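Local coordinates for gamma-resorcylate decarboxylase (Polaromonas, PDB 4QRO), which probably catalyses the non-oxidative, metal-dependent decarboxylation of gamma-resorcylate (2,6-dihydroxybenzoate) to resorcinol, and binds manganese and the inhibitor 2-nitroresorcinol here, at residues 5-10 with 281-286; 99-104 with 111-116; 104-109 with 145-150; 216-221 with 260-265. All coordinates share one frame; numbering follows the deposited sequence. Where two conformers were deposited one is given.

Contact 1. Residues 5-10 with 281-286; sequences IALEEH and RILFST. With MN (manganese (II) ion), chain K; 38L (2-nitrobenzene-1,3-diol), chain M.
Buried strand-to-loop packing joins residues 5-10, on the first strand of the barrel, to residues 281-286, which run from the short last strand 282-283 into the loop after it; the closest CA pair is A6 with S285. S285 makes the central polar link. Its OG lies beside its own backbone N, anti to the carbonyl carbon (chi1 -74°), and from there accepts the backbone N-H of L7 (L7 N to S285 OG, 2.9 Å) while donating to F284 O at 2.6 Å. One hydroxyl thus ties the end of 281-286 to the middle of the strand. E9 repeats the theme with a carboxylate: its chain folds at chi2 (-58°), and the syn lone pair of E9 OE1 takes the backbone N-H of T286 at 3.0 Å on a nearly straight path. The same oxygen receives E8 N on its anti side, well off the carboxylate plane, so two bonds fix its rotation. Apolar filling is thinner: L7 and L283 cross at about a right angle, CD1 of L7 against CD1 of L283 at 3.9 Å, and the CE2 corner of the F284 ring reaches the A6 methyl. E8 leads away from this interface, extended beyond CG, and OE1 of E8 binds manganese at 2.2 Å; Y162 and S262 hold its OE2. H10 NE2 binds the metal at 2.2 Å, and H164, D287 and two oxygens of the inhibitor complete the ligand set. First and last strands meeting beside a metal centre are characteristic of the amidohydrolase (beta/alpha)8 barrel.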
# COMPACT_ATOMS: atom_id res chain seq x y z
N ILE A 5 -11.04 -20.09 14.84
CA ILE A 5 -10.92 -20.63 13.51
C ILE A 5 -9.88 -19.77 12.78
O ILE A 5 -9.89 -18.55 12.88
CB ILE A 5 -12.28 -20.59 12.77
CG1 ILE A 5 -13.32 -21.46 13.51
CG2 ILE A 5 -12.10 -21.00 11.31
CD1 ILE A 5 -14.74 -21.23 13.04
N ALA A 6 -8.97 -20.44 12.09
CA ALA A 6 -7.85 -19.78 11.42
C ALA A 6 -7.84 -20.25 9.98
O ALA A 6 -8.14 -21.42 9.73
CB ALA A 6 -6.57 -20.10 12.14
N LEU A 7 -7.63 -19.34 9.03
CA LEU A 7 -7.73 -19.69 7.60
C LEU A 7 -6.66 -19.18 6.63
O LEU A 7 -6.90 -19.15 5.43
CB LEU A 7 -9.12 -19.30 7.05
CG LEU A 7 -9.54 -17.83 7.13
CD1 LEU A 7 -10.36 -17.44 5.92
CD2 LEU A 7 -10.30 -17.54 8.43
N GLU A 8 -5.53 -18.74 7.13
CA GLU A 8 -4.34 -18.59 6.30
C GLU A 8 -3.25 -19.44 6.94
O GLU A 8 -2.33 -18.94 7.59
CB GLU A 8 -3.89 -17.13 6.12
CG GLU A 8 -3.04 -16.98 4.87
CD GLU A 8 -2.50 -15.57 4.63
OE1 GLU A 8 -1.29 -15.45 4.32
OE2 GLU A 8 -3.30 -14.62 4.66
N GLU A 9 -3.37 -20.74 6.71
CA GLU A 9 -2.63 -21.74 7.44
C GLU A 9 -2.13 -22.72 6.37
O GLU A 9 -2.91 -23.45 5.73
CB GLU A 9 -3.53 -22.43 8.50
CG GLU A 9 -4.58 -21.55 9.23
CD GLU A 9 -3.99 -20.35 9.98
OE1 GLU A 9 -4.51 -19.20 9.82
OE2 GLU A 9 -3.03 -20.54 10.76
N HIS A 10 -0.83 -22.69 6.15
CA HIS A 10 -0.26 -23.27 4.97
C HIS A 10 0.43 -24.60 5.23
O HIS A 10 0.94 -24.84 6.32
CB HIS A 10 0.77 -22.32 4.36
CG HIS A 10 0.24 -20.97 4.01
ND1 HIS A 10 -0.66 -20.76 2.98
CD2 HIS A 10 0.55 -19.74 4.50
CE1 HIS A 10 -0.91 -19.46 2.88
NE2 HIS A 10 -0.18 -18.82 3.78
N ARG A 281 -16.47 -8.23 9.09
CA ARG A 281 -15.73 -8.66 7.89
C ARG A 281 -14.25 -8.90 8.15
O ARG A 281 -13.45 -8.98 7.21
CB ARG A 281 -15.91 -7.65 6.75
CG ARG A 281 -17.35 -7.62 6.27
CD ARG A 281 -17.59 -6.75 5.06
NE ARG A 281 -18.93 -6.98 4.56
CZ ARG A 281 -19.22 -7.77 3.53
NH1 ARG A 281 -18.24 -8.36 2.85
NH2 ARG A 281 -20.48 -7.93 3.16
N ILE A 282 -13.89 -9.06 9.42
CA ILE A 282 -12.53 -9.34 9.84
C ILE A 282 -12.46 -10.73 10.49
O ILE A 282 -13.28 -11.07 11.32
CB ILE A 282 -12.01 -8.23 10.77
CG1 ILE A 282 -12.06 -6.90 10.00
CG2 ILE A 282 -10.56 -8.49 11.15
CD1 ILE A 282 -11.73 -5.67 10.83
N LEU A 283 -11.49 -11.53 10.03
CA LEU A 283 -11.32 -12.89 10.45
C LEU A 283 -9.93 -13.11 11.06
O LEU A 283 -8.94 -12.67 10.50
CB LEU A 283 -11.48 -13.82 9.25
CG LEU A 283 -12.65 -13.55 8.28
CD1 LEU A 283 -12.69 -14.53 7.11
CD2 LEU A 283 -13.95 -13.61 9.01
N PHE A 284 -9.88 -13.84 12.18
CA PHE A 284 -8.62 -14.28 12.74
C PHE A 284 -7.91 -15.21 11.76
O PHE A 284 -8.55 -15.99 11.08
CB PHE A 284 -8.83 -14.96 14.11
CG PHE A 284 -7.55 -15.51 14.72
CD1 PHE A 284 -6.60 -14.67 15.27
CD2 PHE A 284 -7.30 -16.87 14.73
CE1 PHE A 284 -5.45 -15.19 15.85
CE2 PHE A 284 -6.17 -17.38 15.28
CZ PHE A 284 -5.22 -16.54 15.83
N SER A 285 -6.60 -15.05 11.64
CA SER A 285 -5.74 -16.02 10.94
C SER A 285 -4.33 -15.76 11.39
O SER A 285 -4.06 -14.72 11.99
CB SER A 285 -5.86 -15.90 9.43
OG SER A 285 -7.11 -16.44 8.99
N THR A 286 -3.43 -16.70 11.13
CA THR A 286 -2.09 -16.64 11.66
C THR A 286 -1.00 -16.47 10.59
O THR A 286 -0.05 -15.73 10.82
CB THR A 286 -1.77 -17.89 12.50
OG1 THR A 286 -1.67 -19.02 11.64
CG2 THR A 286 -2.84 -18.17 13.53
MN MN K . 0.42 -16.66 3.75
OAK 38L M . 1.62 -14.66 3.47
NAG 38L M . 2.75 -14.40 3.80
OAJ 38L M . 3.00 -13.25 4.16
CAA 38L M . 3.74 -15.41 3.76
CAF 38L M . 5.04 -15.06 4.10
OAH 38L M . 5.25 -14.14 5.08
CAE 38L M . 6.13 -15.65 3.46
CAD 38L M . 5.92 -16.63 2.49
CAC 38L M . 4.64 -17.11 2.27
CAB 38L M . 3.55 -16.54 2.92
OAI 38L M . 2.30 -17.07 2.74

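Contact 2. Residues 99-104 with 111-116; sequences AALPMQ and RELERC
No hydrogen bond crosses between loop 99-104 and helix residues 111-116, although E112, a buried acid, stands in the middle of the contact and turns CB toward the loop. The contact belongs to a beta-alpha unit of the amidohydrolase barrel: the chain leaves strand 95-97, passes through the loop and enters helix 106-118, which folds back so that A99 lies nearest C116 and L101 nearest E112. P102 is the centre of an inverse gamma turn, part of this change of direction, and its CD rests 4.2 Å from E112 CB. L101 reaches the helix backbone. One methyl, CD2, rests against it at L113 N (3.6 Å) and also meets L113 CB, touching the methylenes of E112 as well. Farther along, the A99 methyl faces the helix between two side chains, C116 SG at 3.7 Å and L113 CD1 at 4.0 Å. L113 reaches it because CG stands anti to the backbone N (chi1 -176°), which leaves the branch beside the carbonyl carbon. L101 also packs on F150, and L113 on V154 and L157, of helix 148-157. E112 offers the loop its aliphatic part, with CG 3.9 Å from A100 O, and bends at chi2 to carry the carboxylate off to R115 and to N81 of helix 70-90. R115, also salt-bridged to D82, holds E112 in a side-on, two-nitrogen salt bridge, in the plane of its guanidinium: R115 NE meets E112 OE1 at 3.0 Å in an almost straight bond, and R115 NH2 meets E112 OE2 at 2.8 Å, on the syn lone pair.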
# COMPACT_ATOMS: atom_id res chain seq x y z
N ALA A 99 -9.16 -25.17 -1.88
CA ALA A 99 -8.69 -25.66 -3.16
C ALA A 99 -7.50 -24.89 -3.68
O ALA A 99 -7.52 -23.64 -3.70
CB ALA A 99 -9.82 -25.57 -4.18
N ALA A 100 -6.50 -25.63 -4.16
CA ALA A 100 -5.53 -25.14 -5.12
C ALA A 100 -6.12 -25.24 -6.54
O ALA A 100 -6.73 -26.26 -6.92
CB ALA A 100 -4.23 -25.94 -5.00
N LEU A 101 -5.97 -24.18 -7.33
CA LEU A 101 -6.59 -24.12 -8.65
C LEU A 101 -5.64 -23.74 -9.79
O LEU A 101 -4.79 -22.84 -9.64
CB LEU A 101 -7.77 -23.15 -8.67
CG LEU A 101 -8.91 -23.39 -7.72
CD1 LEU A 101 -9.84 -22.18 -7.79
CD2 LEU A 101 -9.65 -24.69 -8.04
N PRO A 102 -5.79 -24.42 -10.94
CA PRO A 102 -4.96 -24.10 -12.08
C PRO A 102 -5.58 -22.96 -12.85
O PRO A 102 -6.24 -23.18 -13.86
CB PRO A 102 -4.98 -25.42 -12.89
CG PRO A 102 -6.34 -25.98 -12.62
CD PRO A 102 -6.61 -25.63 -11.18
N MET A 103 -5.38 -21.74 -12.36
CA MET A 103 -6.04 -20.56 -12.90
C MET A 103 -5.50 -20.18 -14.29
O MET A 103 -6.06 -19.32 -14.97
CB MET A 103 -5.91 -19.40 -11.93
CG MET A 103 -6.61 -19.66 -10.61
SD MET A 103 -8.40 -19.68 -10.66
CE MET A 103 -8.78 -18.03 -11.24
N GLN A 104 -4.42 -20.84 -14.70
CA GLN A 104 -3.94 -20.79 -16.08
C GLN A 104 -5.07 -21.00 -17.10
O GLN A 104 -5.12 -20.36 -18.14
CB GLN A 104 -2.85 -21.85 -16.29
CG GLN A 104 -1.51 -21.50 -15.62
CD GLN A 104 -1.42 -21.83 -14.12
OE1 GLN A 104 -2.34 -22.41 -13.53
NE2 GLN A 104 -0.30 -21.46 -13.51
N ARG A 111 -13.63 -26.43 -13.17
CA ARG A 111 -13.90 -27.88 -12.98
C ARG A 111 -13.27 -28.40 -11.68
O ARG A 111 -13.89 -29.20 -10.94
CB ARG A 111 -13.37 -28.72 -14.15
CG ARG A 111 -14.18 -28.68 -15.44
CD ARG A 111 -13.66 -29.74 -16.40
NE ARG A 111 -13.62 -29.30 -17.79
CZ ARG A 111 -14.66 -29.30 -18.63
NH1 ARG A 111 -14.50 -28.89 -19.88
NH2 ARG A 111 -15.86 -29.72 -18.23
N GLU A 112 -12.03 -27.99 -11.41
CA GLU A 112 -11.37 -28.44 -10.19
C GLU A 112 -12.03 -27.87 -8.94
O GLU A 112 -12.10 -28.55 -7.92
CB GLU A 112 -9.87 -28.14 -10.20
CG GLU A 112 -9.12 -28.60 -8.95
CD GLU A 112 -9.08 -30.12 -8.78
OE1 GLU A 112 -9.76 -30.85 -9.53
OE2 GLU A 112 -8.37 -30.62 -7.87
N LEU A 113 -12.51 -26.62 -8.99
CA LEU A 113 -13.21 -26.06 -7.86
C LEU A 113 -14.51 -26.81 -7.61
O LEU A 113 -14.85 -27.10 -6.46
CB LEU A 113 -13.48 -24.57 -8.04
CG LEU A 113 -14.13 -23.92 -6.79
CD1 LEU A 113 -13.22 -23.99 -5.56
CD2 LEU A 113 -14.52 -22.49 -7.10
N GLU A 114 -15.24 -27.13 -8.67
CA GLU A 114 -16.45 -27.95 -8.52
C GLU A 114 -16.12 -29.29 -7.85
O GLU A 114 -16.78 -29.65 -6.89
CB GLU A 114 -17.15 -28.17 -9.86
CG GLU A 114 -17.84 -26.91 -10.38
CD GLU A 114 -18.71 -27.19 -11.58
OE1 GLU A 114 -18.17 -27.24 -12.71
OE2 GLU A 114 -19.94 -27.35 -11.39
N ARG A 115 -15.06 -29.97 -8.31
CA ARG A 115 -14.64 -31.25 -7.73
C ARG A 115 -14.24 -31.11 -6.26
O ARG A 115 -14.65 -31.91 -5.43
CB ARG A 115 -13.49 -31.89 -8.53
CG ARG A 115 -13.19 -33.33 -8.13
CD ARG A 115 -12.03 -33.94 -8.92
NE ARG A 115 -10.75 -33.42 -8.44
CZ ARG A 115 -9.97 -33.95 -7.50
NH1 ARG A 115 -10.28 -35.09 -6.89
NH2 ARG A 115 -8.84 -33.33 -7.15
N CYS A 116 -13.44 -30.08 -5.95
CA CYS A 116 -13.04 -29.85 -4.57
C CYS A 116 -14.21 -29.60 -3.62
O CYS A 116 -14.21 -30.11 -2.50
CB CYS A 116 -12.03 -28.70 -4.49
SG CYS A 116 -10.38 -29.15 -5.06

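Contact 3. Residues 104-109 with 145-150; sequences QDPELA and AQYWPF
P106 fills the tight part of this contact, its ring set against Y147 and the backbone of Q146, whereas the rim is left to the exposed side chain of Q146. The CG of P106 stands over one face of the Y147 ring in a CH-pi contact, 4.2 Å from the centroid and 26° off the ring normal, with the two side chains crossing at about a right angle; the nearest ring atom, Y147 CE1, is 3.8 Å from P106 CG. The carbonyl oxygen Q146 O comes closer still, 3.5 Å from P106 CG. Y147 presents that face because CG lies beside its backbone N (chi1 -69°), carrying the ring across toward the loop. Its hydroxyl bonds to M103 O, just before the segment, and Y142 meets the ring edge-to-face, so both the hydroxyl and the ring have partners outside the contact. Here two neighbouring helices of the amidohydrolase barrel, 106-118 and 148-157, come together at their N-terminal ends. D105 is the N-cap of the first: D105 OD1 accepts L108 N at 3.2 Å in a straight bond, approached from above the carboxylate plane, and takes a weak second bond from E107 N. About one turn into helix 106-118, the A109 methyl lies 3.9 Å from F150 CD1, and F150 CB sits near P106 O. F150 turns its CB toward helix 106-118, while M103 packs against the ring as well. Toward solvent the grip is slighter: the chain of Q146 bends at chi2, and its side chain touches P106 only through CG, 3.9 Å from P106 CG.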
# COMPACT_ATOMS: atom_id res chain seq x y z
N GLN A 104 -4.42 -20.84 -14.70
CA GLN A 104 -3.94 -20.79 -16.08
C GLN A 104 -5.07 -21.00 -17.10
O GLN A 104 -5.12 -20.36 -18.14
CB GLN A 104 -2.85 -21.85 -16.29
CG GLN A 104 -1.51 -21.50 -15.62
CD GLN A 104 -1.42 -21.83 -14.12
OE1 GLN A 104 -2.34 -22.41 -13.53
NE2 GLN A 104 -0.30 -21.46 -13.51
N ASP A 105 -5.98 -21.90 -16.77
CA ASP A 105 -7.05 -22.25 -17.66
C ASP A 105 -8.38 -22.06 -16.92
O ASP A 105 -8.64 -22.77 -15.95
CB ASP A 105 -6.82 -23.69 -18.09
CG ASP A 105 -7.77 -24.16 -19.19
OD1 ASP A 105 -8.98 -23.94 -19.08
OD2 ASP A 105 -7.30 -24.81 -20.15
N PRO A 106 -9.21 -21.09 -17.34
CA PRO A 106 -10.47 -20.84 -16.62
C PRO A 106 -11.38 -22.06 -16.50
O PRO A 106 -11.99 -22.27 -15.45
CB PRO A 106 -11.14 -19.76 -17.47
CG PRO A 106 -10.00 -18.99 -18.02
CD PRO A 106 -8.96 -20.03 -18.34
N GLU A 107 -11.47 -22.86 -17.57
CA GLU A 107 -12.31 -24.06 -17.58
C GLU A 107 -11.79 -25.11 -16.60
O GLU A 107 -12.57 -25.67 -15.84
CB GLU A 107 -12.36 -24.66 -18.99
CG GLU A 107 -13.19 -25.94 -19.09
CD GLU A 107 -14.56 -25.71 -19.67
OE1 GLU A 107 -15.45 -25.25 -18.93
OE2 GLU A 107 -14.73 -26.01 -20.87
N LEU A 108 -10.49 -25.39 -16.65
CA LEU A 108 -9.87 -26.35 -15.72
C LEU A 108 -10.03 -25.93 -14.24
O LEU A 108 -10.33 -26.76 -13.39
CB LEU A 108 -8.38 -26.53 -16.02
CG LEU A 108 -8.02 -27.12 -17.39
CD1 LEU A 108 -6.51 -27.26 -17.53
CD2 LEU A 108 -8.72 -28.45 -17.60
N ALA A 109 -9.81 -24.65 -13.96
CA ALA A 109 -9.95 -24.09 -12.59
C ALA A 109 -11.38 -24.27 -12.08
O ALA A 109 -11.60 -24.67 -10.94
CB ALA A 109 -9.57 -22.61 -12.57
N ALA A 145 -11.35 -10.84 -19.06
CA ALA A 145 -12.66 -11.34 -19.48
C ALA A 145 -12.81 -12.87 -19.46
O ALA A 145 -13.90 -13.40 -19.16
CB ALA A 145 -12.99 -10.81 -20.87
N GLN A 146 -11.74 -13.58 -19.78
CA GLN A 146 -11.81 -15.04 -19.84
C GLN A 146 -12.15 -15.67 -18.47
O GLN A 146 -12.65 -16.80 -18.42
CB GLN A 146 -10.55 -15.65 -20.52
CG GLN A 146 -9.22 -15.57 -19.75
CD GLN A 146 -8.40 -14.33 -20.03
OE1 GLN A 146 -8.93 -13.28 -20.37
NE2 GLN A 146 -7.08 -14.45 -19.85
N TYR A 147 -11.92 -14.94 -17.36
CA TYR A 147 -12.24 -15.44 -16.01
C TYR A 147 -13.71 -15.31 -15.61
O TYR A 147 -14.13 -15.92 -14.62
CB TYR A 147 -11.30 -14.84 -14.93
CG TYR A 147 -9.93 -15.39 -15.13
CD1 TYR A 147 -9.63 -16.70 -14.75
CD2 TYR A 147 -8.97 -14.68 -15.83
CE1 TYR A 147 -8.39 -17.26 -15.03
CE2 TYR A 147 -7.72 -15.22 -16.10
CZ TYR A 147 -7.43 -16.51 -15.70
OH TYR A 147 -6.19 -17.05 -15.99
N TRP A 148 -14.50 -14.57 -16.36
CA TRP A 148 -15.86 -14.23 -15.90
C TRP A 148 -16.75 -15.48 -15.77
O TRP A 148 -17.51 -15.59 -14.82
CB TRP A 148 -16.47 -13.10 -16.75
CG TRP A 148 -15.86 -11.75 -16.35
CD1 TRP A 148 -14.54 -11.48 -16.17
CD2 TRP A 148 -16.56 -10.53 -16.09
NE1 TRP A 148 -14.36 -10.17 -15.83
CE2 TRP A 148 -15.59 -9.55 -15.77
CE3 TRP A 148 -17.92 -10.15 -16.09
CZ2 TRP A 148 -15.92 -8.22 -15.46
CZ3 TRP A 148 -18.25 -8.82 -15.80
CH2 TRP A 148 -17.25 -7.88 -15.47
N PRO A 149 -16.62 -16.45 -16.69
CA PRO A 149 -17.33 -17.74 -16.46
C PRO A 149 -16.82 -18.54 -15.25
O PRO A 149 -17.59 -19.25 -14.62
CB PRO A 149 -17.07 -18.52 -17.77
CG PRO A 149 -16.77 -17.46 -18.80
CD PRO A 149 -16.07 -16.35 -18.05
N PHE A 150 -15.53 -18.44 -14.93
CA PHE A 150 -15.01 -19.06 -13.72
C PHE A 150 -15.68 -18.42 -12.48
O PHE A 150 -16.11 -19.14 -11.58
CB PHE A 150 -13.47 -18.96 -13.63
CG PHE A 150 -12.94 -19.18 -12.23
CD1 PHE A 150 -12.69 -20.46 -11.77
CD2 PHE A 150 -12.69 -18.11 -11.39
CE1 PHE A 150 -12.22 -20.68 -10.48
CE2 PHE A 150 -12.24 -18.32 -10.09
CZ PHE A 150 -12.00 -19.60 -9.63

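Contact 4. Residues 216-221 with 260-265; sequences LGHMGE and TTSGNF. With 38L (2-nitrobenzene-1,3-diol), chain M.
H218 and S262 meet between two loops, the serine hydroxyl set over the imidazole: S262 OG lies 3.5 Å above the ring plane, offset toward the rim. The same oxygen, whose outside partner is E8, accepts the backbone N-H of H218 at 3.0 Å. With CG beside its own backbone N (chi1 -46°), H218 swings its ring into the active site. There H218 ND1 donates in the ring plane to E221 OE2 at 2.7 Å, a bond that probably directs the other nitrogen toward the inhibitor: H218 NE2 makes a weak bond to the inhibitor nitro oxygen OAK at 3.0 Å and also bonds to D287. The loops follow strands 214-216 and 257-260, parallel neighbours in the amidohydrolase (beta/alpha)8 barrel, and lie on the side that bears the metal site. Strand pairing carries over into them: T260 N donates to L216 O at 2.7 Å, and T260 O receives M219 N almost in line with the carbonyl. Residues 261-264 form a type II beta turn with G263 at its third position, where phi is positive. At the last position of the turn, N264 turns its CB toward the first loop, its ND2 above the carbonyl plane of H218 O at 3.1 Å, with that oxygen close to the amide's own plane. M219 runs obliquely past the asparagine, M219 CG 3.7 Å from N264 CB, and folds at chi2 to bring its CE methyl to the T261 CG2 methyl. The second subunit closes in here: its Y225 bonds to M219 O, and its R229 to G263 O and to the inhibitor.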
# COMPACT_ATOMS: atom_id res chain seq x y z
N LEU A 216 -8.97 -11.30 1.74
CA LEU A 216 -7.58 -10.81 1.72
C LEU A 216 -6.91 -11.01 3.08
O LEU A 216 -7.50 -10.74 4.13
CB LEU A 216 -7.52 -9.33 1.35
CG LEU A 216 -8.14 -8.91 0.03
CD1 LEU A 216 -8.11 -7.40 -0.09
CD2 LEU A 216 -7.40 -9.55 -1.14
N GLY A 217 -5.67 -11.46 3.08
CA GLY A 217 -4.94 -11.54 4.33
C GLY A 217 -4.31 -10.22 4.71
O GLY A 217 -4.46 -9.20 4.03
N HIS A 218 -3.55 -10.27 5.79
CA HIS A 218 -2.62 -9.18 6.14
C HIS A 218 -3.35 -7.86 6.37
O HIS A 218 -2.86 -6.77 6.06
CB HIS A 218 -1.52 -9.11 5.08
CG HIS A 218 -0.95 -10.47 4.73
ND1 HIS A 218 -1.23 -11.12 3.54
CD2 HIS A 218 -0.22 -11.34 5.46
CE1 HIS A 218 -0.65 -12.32 3.54
NE2 HIS A 218 -0.03 -12.47 4.70
N MET A 219 -4.56 -7.97 6.90
CA MET A 219 -5.39 -6.81 7.19
C MET A 219 -5.84 -6.08 5.93
O MET A 219 -6.18 -4.90 5.98
CB MET A 219 -4.65 -5.84 8.12
CG MET A 219 -4.59 -6.29 9.57
SD MET A 219 -6.22 -6.56 10.28
CE MET A 219 -5.81 -6.74 12.02
N GLY A 220 -5.84 -6.78 4.80
CA GLY A 220 -6.27 -6.17 3.56
C GLY A 220 -5.20 -5.43 2.81
O GLY A 220 -5.53 -4.59 1.97
N GLU A 221 -3.92 -5.68 3.13
CA GLU A 221 -2.82 -5.37 2.22
C GLU A 221 -2.78 -3.85 2.02
O GLU A 221 -2.56 -3.36 0.92
CB GLU A 221 -3.00 -6.11 0.88
CG GLU A 221 -3.30 -7.62 0.97
CD GLU A 221 -2.14 -8.50 1.45
OE1 GLU A 221 -1.12 -7.95 1.92
OE2 GLU A 221 -2.28 -9.76 1.41
N THR A 260 -8.42 -10.94 6.71
CA THR A 260 -7.91 -11.68 7.87
C THR A 260 -6.76 -10.96 8.56
O THR A 260 -6.19 -10.03 8.01
CB THR A 260 -7.50 -13.14 7.55
OG1 THR A 260 -6.17 -13.19 7.03
CG2 THR A 260 -8.45 -13.75 6.59
N THR A 261 -6.46 -11.42 9.78
CA THR A 261 -5.42 -10.82 10.59
C THR A 261 -4.04 -11.45 10.35
O THR A 261 -3.10 -11.16 11.06
CB THR A 261 -5.76 -10.91 12.10
OG1 THR A 261 -5.71 -12.29 12.54
CG2 THR A 261 -7.16 -10.33 12.40
N SER A 262 -3.90 -12.28 9.33
CA SER A 262 -2.65 -12.97 9.14
C SER A 262 -1.45 -12.02 9.03
O SER A 262 -1.49 -11.02 8.30
CB SER A 262 -2.70 -13.81 7.90
OG SER A 262 -2.96 -13.00 6.77
N GLY A 263 -0.39 -12.36 9.76
CA GLY A 263 0.88 -11.68 9.64
C GLY A 263 0.81 -10.18 9.87
O GLY A 263 1.68 -9.46 9.41
N ASN A 264 -0.21 -9.71 10.58
CA ASN A 264 -0.33 -8.25 10.80
C ASN A 264 -0.93 -7.98 12.19
O ASN A 264 -2.05 -7.47 12.37
CB ASN A 264 -1.09 -7.59 9.63
CG ASN A 264 -0.64 -6.14 9.37
OD1 ASN A 264 -0.02 -5.49 10.22
ND2 ASN A 264 -0.97 -5.63 8.19
N PHE A 265 -0.14 -8.38 13.19
CA PHE A 265 -0.57 -8.42 14.59
C PHE A 265 -0.33 -7.06 15.24
O PHE A 265 0.54 -6.91 16.13
CB PHE A 265 0.20 -9.51 15.32
CG PHE A 265 0.27 -10.83 14.57
CD1 PHE A 265 -0.87 -11.36 13.96
CD2 PHE A 265 1.47 -11.51 14.46
CE1 PHE A 265 -0.81 -12.56 13.27
CE2 PHE A 265 1.54 -12.73 13.76
CZ PHE A 265 0.41 -13.24 13.17
OAK 38L M . 1.62 -14.66 3.47
NAG 38L M . 2.75 -14.40 3.80
OAJ 38L M . 3.00 -13.25 4.16
CAA 38L M . 3.74 -15.41 3.76
CAF 38L M . 5.04 -15.06 4.10
OAH 38L M . 5.25 -14.14 5.08
CAE 38L M . 6.13 -15.65 3.46
CAD 38L M . 5.92 -16.63 2.49
CAC 38L M . 4.64 -17.11 2.27
CAB 38L M . 3.55 -16.54 2.92
OAI 38L M . 2.30 -17.07 2.74

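How the contacts relate
Contacts 1 and 4 form the metal- and inhibitor-binding half of the set. Their centres are about 8 Å apart, both reach the inhibitor, and a probable backbone bond from T261 N to L283 O joins them; both are buried and rich in hydrogen bonds. Contacts 2 and 3 lie farther out, with centres about 15 and 18 Å from that of the chain. They share Q104 and helix 106-118, touch where P102 packs on A109, and rely on apolar and CH-pi packing, with no hydrogen bond across either. Contact 3 alone has an exposed rim. Along the chain contact 1 encloses the other three, and only contact 4 is touched by the second subunit.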